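Local coordinates for Alpha/beta hydrolase fold protein (PDB 3R0V), which probably acts as a hydrolase of the alpha/beta hydrolase fold, its natural substrate not established, and holds a D-malate molecule in its pocket, at residues P173-P176 / G177-A180; L165-Q168 / M169-A172; P132-Q135 / T136-A140. All blocks are in the same frame, centred on the assembly; numbering follows the deposited sequence. Where two conformers were deposited one is given.

Contact 1: residues P173-P176 / G177-A180; sequences PMWP and GMEA
Met174 and Met178, both selenomethionines, meet one turn apart on helix 175-180 and the residue before it, a short helix of the alpha/beta hydrolase fold near the bound D-malate. Their ends touch through the methyls, with CE of Met174 3.5 Å from CE of Met178. Met174 reaches this place with CG between its backbone N and carbonyl carbon (chi1 53°). Both side chains also pack on Met169 of helix 163-170.

Backbone bonds of the i to i+4 kind hold the turn. Met178 N donates to Met174 O, Glu179 N to Trp175 O at 3.0 Å, and Ala180 N to Pro176 O. A water bridges the incoming chain to the helix, donating to Pro173 O and accepting from Gly177 N.

The Trp175 indole is buried against Val151 and Thr152 of helix 147-158. Glu179 OE2 lies at the edge of the indole, near its plane, and the carboxylate is turned 57° from the ring. Trp175 NE1 gives Glu179 OE2 a weak, bent hydrogen bond of 3.1 Å, with 127° at the hydrogen. With an alanine here, Trp175 NE1 would probably be left without this acceptor and that edge of the indole without its cover. Met178 SE makes an oblique Met-aromatic contact, 5.1 Å from the centroid of the Trp175 six-membered ring.

Contact 2: residues L165-Q168 / M169-A172; sequences LVAQ and MQQA
Val166 and Gln170 meet in a local contact one turn apart, near the C-terminal end of helix 163-170 at the protein surface. Gln170 was modelled in two conformers, and its side-chain contacts here are those of one of them. With CG beside the backbone N (chi1 -67°) and the rest extended, the amide lies against the backbone of Val166 and Ala167. In this conformer OE1 of Gln170 comes within 3.4 Å of Ala167 CA, and NE2 of Gln170 lies 3.8 Å from Val166 CG1. The same NE2 has a weak hydrogen bond to Thr152 OG1.

The helix belongs to the alpha/beta hydrolase fold and packs against helix 147-158 and the following helix 175-180. Val166 is the buried residue here; its side chain packs on Thr152, Met155 and Thr156. Met169, a selenomethionine, starts close to the turn, with CG 3.1 Å from Leu165 O. Its chain then bends at chi3 (72°), and the side chain turns off to pack on Met155, Trp175 and Met178.

The backbone changes pattern along the segment. Met169 N donates to Leu165 O at 3.0 Å, in the alpha-helical manner. Gln170 N donates to Val166 O and, weakly, to Ala167 O. Gln171 N then binds Gln168 O at 3.0 Å, an i to i+3 bond, from above the carbonyl plane, 61° out of it. Ala172 N also makes an i to i+3 bond, to Met169 O.

Contact 3: residues P132-Q135 / T136-A140; sequences PDYQ and TRLDA
Asp133 O, Tyr134 O and Gln135 O accept hydrogen bonds from the N-H groups of Arg137, Leu138 and Asp139, the regular first turn of helix 134-143. The bond from Arg137 N to Asp133 O is 2.8 Å long. Asp133 holds the N-cap position, but its side chain makes no capping bond. A water spans the entry to the helix: it accepts from Thr136 N and gives a weak bond to Pro132 O.

Tyr134 and Leu138 run alongside each other in the same direction on the buried face. Both have CG on the far side from the backbone N (chi1 179° for Tyr134, and Leu138 much the same). Leu138 CD2 is the branch that touches, 3.9 Å from Tyr134 CE2 and as close to the phenol OH. It comes to the ring obliquely.

This helix is part of the alpha/beta hydrolase fold and packs against helices 147-158 and 185-192. Tyr134 meets the ring of Tyr153, their planes about 15° apart, and that of His189 edge-to-face. Leu138 rests on Ala150, Leu185 and Pro186. A bound glycerol, probably from the crystallisation liquor, lies about 3 Å from the Tyr134 side chain.

On the exposed side Gln135 and Asp139 make a second such pair, their amide and carboxylate planes 83° apart. Water links them. One molecule accepts from Gln135 NE2 at 2.6 Å and donates to Asp139 OD2 at 2.7 Å. Another donates to Gln135 O at 2.8 Å and, weakly, to Asp139 OD1.

How the contacts relate
Contacts 1 and 2 join directly along the chain, and their centres are 11 Å apart. They also touch through side chains. Met174 SE lies 3.4 Å from Met169 CE, and Met178 CE is 3.5 Å from Met169 CE. The side chains of Met169 and Met178 each come to about 6 Å from the bound D-malate, whose pocket includes Ala32, Ser96 and Met155. Contact 3 comes earlier in the chain and stands apart. Its centre is 21 Å from that of contact 1 and 22 Å from that of contact 2. Helix 147-158 packs against all three contacts. The side chain of Tyr134 in contact 3 is about 9 Å from the D-malate.

Contact 1: residues P173-P176 / G177-A180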
# COMPACT_ATOMS: atom_id res chain seq x y z
N PRO A 173 -20.12 3.94 -0.60
CA PRO A 173 -19.84 4.19 -2.02
C PRO A 173 -18.53 3.56 -2.51
O PRO A 173 -18.40 3.34 -3.71
CB PRO A 173 -19.75 5.72 -2.09
CG PRO A 173 -20.62 6.19 -0.96
CD PRO A 173 -20.39 5.19 0.14
N MSE A 174 -17.60 3.27 -1.61
CA MSE A 174 -16.32 2.65 -1.96
C MSE A 174 -16.44 1.22 -2.52
O MSE A 174 -15.55 0.74 -3.24
CB MSE A 174 -15.41 2.60 -0.72
CG MSE A 174 -16.08 1.93 0.49
SE MSE A 174 -14.87 1.41 1.94
CE MSE A 174 -13.33 2.48 1.42
N TRP A 175 -17.52 0.54 -2.16
CA TRP A 175 -17.58 -0.91 -2.37
C TRP A 175 -17.54 -1.34 -3.85
O TRP A 175 -16.77 -2.23 -4.19
CB TRP A 175 -18.77 -1.52 -1.63
CG TRP A 175 -18.72 -3.02 -1.55
CD1 TRP A 175 -19.37 -3.91 -2.36
CD2 TRP A 175 -17.99 -3.81 -0.60
NE1 TRP A 175 -19.10 -5.20 -1.97
CE2 TRP A 175 -18.25 -5.17 -0.89
CE3 TRP A 175 -17.15 -3.50 0.48
CZ2 TRP A 175 -17.70 -6.21 -0.15
CZ3 TRP A 175 -16.60 -4.55 1.22
CH2 TRP A 175 -16.89 -5.89 0.90
N PRO A 176 -18.35 -0.73 -4.73
CA PRO A 176 -18.27 -1.16 -6.13
C PRO A 176 -16.87 -1.02 -6.74
O PRO A 176 -16.46 -1.90 -7.51
CB PRO A 176 -19.26 -0.24 -6.84
CG PRO A 176 -20.24 0.16 -5.78
CD PRO A 176 -19.43 0.26 -4.51
N GLY A 177 -16.14 0.03 -6.37
CA GLY A 177 -14.78 0.22 -6.86
C GLY A 177 -13.86 -0.90 -6.41
O GLY A 177 -12.98 -1.34 -7.15
N MSE A 178 -14.07 -1.38 -5.18
CA MSE A 178 -13.27 -2.47 -4.66
C MSE A 178 -13.60 -3.77 -5.38
O MSE A 178 -12.70 -4.53 -5.78
CB MSE A 178 -13.52 -2.63 -3.16
CG MSE A 178 -13.00 -1.48 -2.33
SE MSE A 178 -13.45 -1.73 -0.44
CE MSE A 178 -12.04 -0.63 0.31
N GLU A 179 -14.89 -4.03 -5.58
CA GLU A 179 -15.28 -5.21 -6.33
C GLU A 179 -14.66 -5.20 -7.72
O GLU A 179 -14.21 -6.24 -8.22
CB GLU A 179 -16.81 -5.29 -6.46
CG GLU A 179 -17.53 -5.63 -5.17
CD GLU A 179 -19.04 -5.59 -5.32
OE1 GLU A 179 -19.55 -4.70 -6.03
OE2 GLU A 179 -19.72 -6.45 -4.71
N ALA A 180 -14.64 -4.03 -8.35
CA ALA A 180 -14.11 -3.92 -9.71
C ALA A 180 -12.65 -4.38 -9.83
O ALA A 180 -12.23 -4.89 -10.87
CB ALA A 180 -14.27 -2.50 -10.25
O HOH W 1 -16.77 2.81 -5.66

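Contact 2: residues L165-Q168 / M169-A172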
# COMPACT_ATOMS: atom_id res chain seq x y z
N LEU A 165 -17.69 -4.19 10.78
CA LEU A 165 -17.07 -3.12 10.00
C LEU A 165 -17.09 -3.45 8.52
O LEU A 165 -17.30 -2.57 7.69
CB LEU A 165 -15.65 -2.83 10.47
CG LEU A 165 -15.52 -2.33 11.91
CD1 LEU A 165 -14.05 -2.07 12.23
CD2 LEU A 165 -16.35 -1.06 12.14
N VAL A 166 -16.91 -4.73 8.19
CA VAL A 166 -16.90 -5.12 6.79
C VAL A 166 -18.29 -4.96 6.18
O VAL A 166 -18.45 -4.49 5.06
CB VAL A 166 -16.37 -6.55 6.59
CG1 VAL A 166 -16.30 -6.89 5.11
CG2 VAL A 166 -14.99 -6.68 7.22
N ALA A 167 -19.32 -5.34 6.95
CA ALA A 167 -20.68 -5.18 6.46
C ALA A 167 -20.99 -3.71 6.22
O ALA A 167 -21.69 -3.37 5.27
CB ALA A 167 -21.67 -5.81 7.44
N GLN A 168 -20.48 -2.83 7.07
CA GLN A 168 -20.65 -1.40 6.89
C GLN A 168 -19.97 -0.90 5.61
O GLN A 168 -20.53 -0.10 4.87
CB GLN A 168 -20.13 -0.63 8.10
CG GLN A 168 -20.40 0.86 8.04
CD GLN A 168 -21.87 1.17 7.91
OE1 GLN A 168 -22.71 0.52 8.53
NE2 GLN A 168 -22.19 2.16 7.09
N MSE A 169 -18.75 -1.39 5.35
CA MSE A 169 -18.06 -1.04 4.10
C MSE A 169 -18.89 -1.39 2.87
O MSE A 169 -18.87 -0.68 1.87
CB MSE A 169 -16.71 -1.76 3.99
CG MSE A 169 -15.79 -1.63 5.17
SE MSE A 169 -14.12 -2.54 4.78
CE MSE A 169 -13.44 -1.24 3.50
N GLN A 170 -19.60 -2.51 2.94
CA GLN A 170 -20.42 -2.98 1.82
C GLN A 170 -21.54 -2.00 1.50
O GLN A 170 -22.08 -2.00 0.39
CB GLN A 170 -21.00 -4.35 2.15
CG GLN A 170 -19.95 -5.43 2.23
CD GLN A 170 -20.39 -6.64 3.04
OE1 GLN A 170 -21.52 -6.71 3.52
NE2 GLN A 170 -19.47 -7.58 3.21
N GLN A 171 -21.89 -1.16 2.47
CA GLN A 171 -22.95 -0.18 2.30
C GLN A 171 -22.40 1.15 1.78
O GLN A 171 -23.17 2.03 1.41
CB GLN A 171 -23.69 0.04 3.62
CG GLN A 171 -24.37 -1.19 4.18
CD GLN A 171 -25.54 -1.64 3.33
OE1 GLN A 171 -25.97 -0.93 2.43
NE2 GLN A 171 -26.05 -2.83 3.61
N ALA A 172 -21.08 1.28 1.74
CA ALA A 172 -20.45 2.55 1.38
C ALA A 172 -20.25 2.69 -0.13
O ALA A 172 -20.20 1.70 -0.85
CB ALA A 172 -19.14 2.71 2.10

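Contact 3: residues P132-Q135 / T136-A140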
# COMPACT_ATOMS: atom_id res chain seq x y z
N PRO A 132 -5.28 -21.51 6.38
CA PRO A 132 -4.29 -22.15 5.50
C PRO A 132 -4.76 -22.27 4.05
O PRO A 132 -3.93 -22.37 3.16
CB PRO A 132 -4.12 -23.53 6.13
CG PRO A 132 -4.42 -23.31 7.57
CD PRO A 132 -5.55 -22.31 7.58
N ASP A 133 -6.07 -22.25 3.83
CA ASP A 133 -6.61 -22.36 2.47
C ASP A 133 -6.95 -20.99 1.85
O ASP A 133 -7.68 -20.91 0.86
CB ASP A 133 -7.84 -23.28 2.44
CG ASP A 133 -9.04 -22.71 3.19
OD1 ASP A 133 -8.86 -21.92 4.14
OD2 ASP A 133 -10.19 -23.05 2.82
N TYR A 134 -6.40 -19.93 2.43
CA TYR A 134 -6.72 -18.58 1.97
C TYR A 134 -6.58 -18.39 0.46
O TYR A 134 -7.50 -17.93 -0.20
CB TYR A 134 -5.87 -17.54 2.71
CG TYR A 134 -6.15 -16.13 2.25
CD1 TYR A 134 -7.20 -15.41 2.82
CD2 TYR A 134 -5.41 -15.53 1.24
CE1 TYR A 134 -7.49 -14.12 2.39
CE2 TYR A 134 -5.69 -14.23 0.81
CZ TYR A 134 -6.74 -13.54 1.39
OH TYR A 134 -7.03 -12.26 0.97
N GLN A 135 -5.43 -18.76 -0.10
CA GLN A 135 -5.20 -18.55 -1.53
C GLN A 135 -6.20 -19.33 -2.37
O GLN A 135 -6.77 -18.80 -3.33
CB GLN A 135 -3.76 -18.95 -1.89
CG GLN A 135 -3.42 -18.87 -3.37
CD GLN A 135 -1.97 -19.25 -3.64
OE1 GLN A 135 -1.19 -19.47 -2.72
NE2 GLN A 135 -1.61 -19.33 -4.92
N THR A 136 -6.42 -20.58 -2.01
CA THR A 136 -7.34 -21.45 -2.73
C THR A 136 -8.77 -20.89 -2.68
O THR A 136 -9.47 -20.87 -3.69
CB THR A 136 -7.31 -22.88 -2.15
OG1 THR A 136 -5.97 -23.39 -2.24
CG2 THR A 136 -8.26 -23.80 -2.92
N ARG A 137 -9.20 -20.45 -1.50
CA ARG A 137 -10.56 -19.96 -1.35
C ARG A 137 -10.77 -18.64 -2.11
O ARG A 137 -11.79 -18.46 -2.78
CB ARG A 137 -10.92 -19.81 0.13
CG ARG A 137 -12.25 -19.16 0.41
CD ARG A 137 -13.42 -19.95 -0.19
NE ARG A 137 -14.68 -19.35 0.23
CZ ARG A 137 -15.87 -19.80 -0.13
NH1 ARG A 137 -15.96 -20.85 -0.94
NH2 ARG A 137 -16.97 -19.20 0.30
N LEU A 138 -9.81 -17.73 -1.99
CA LEU A 138 -9.88 -16.47 -2.69
C LEU A 138 -9.99 -16.71 -4.20
O LEU A 138 -10.82 -16.10 -4.88
CB LEU A 138 -8.65 -15.63 -2.36
CG LEU A 138 -8.50 -14.31 -3.12
CD1 LEU A 138 -9.69 -13.40 -2.89
CD2 LEU A 138 -7.18 -13.63 -2.73
N ASP A 139 -9.15 -17.60 -4.72
CA ASP A 139 -9.20 -17.92 -6.14
C ASP A 139 -10.55 -18.49 -6.53
O ASP A 139 -11.09 -18.17 -7.59
CB ASP A 139 -8.10 -18.92 -6.51
CG ASP A 139 -6.73 -18.27 -6.67
OD1 ASP A 139 -6.66 -17.02 -6.80
OD2 ASP A 139 -5.73 -19.02 -6.68
N ALA A 140 -11.11 -19.34 -5.67
CA ALA A 140 -12.39 -19.98 -5.97
C ALA A 140 -13.52 -18.96 -6.04
O ALA A 140 -14.38 -19.01 -6.93
CB ALA A 140 -12.69 -21.05 -4.94
O HOH W 2 -4.36 -22.18 -0.12
O HOH W 3 -5.77 -16.39 -4.43
O HOH W 4 -3.09 -19.07 -7.07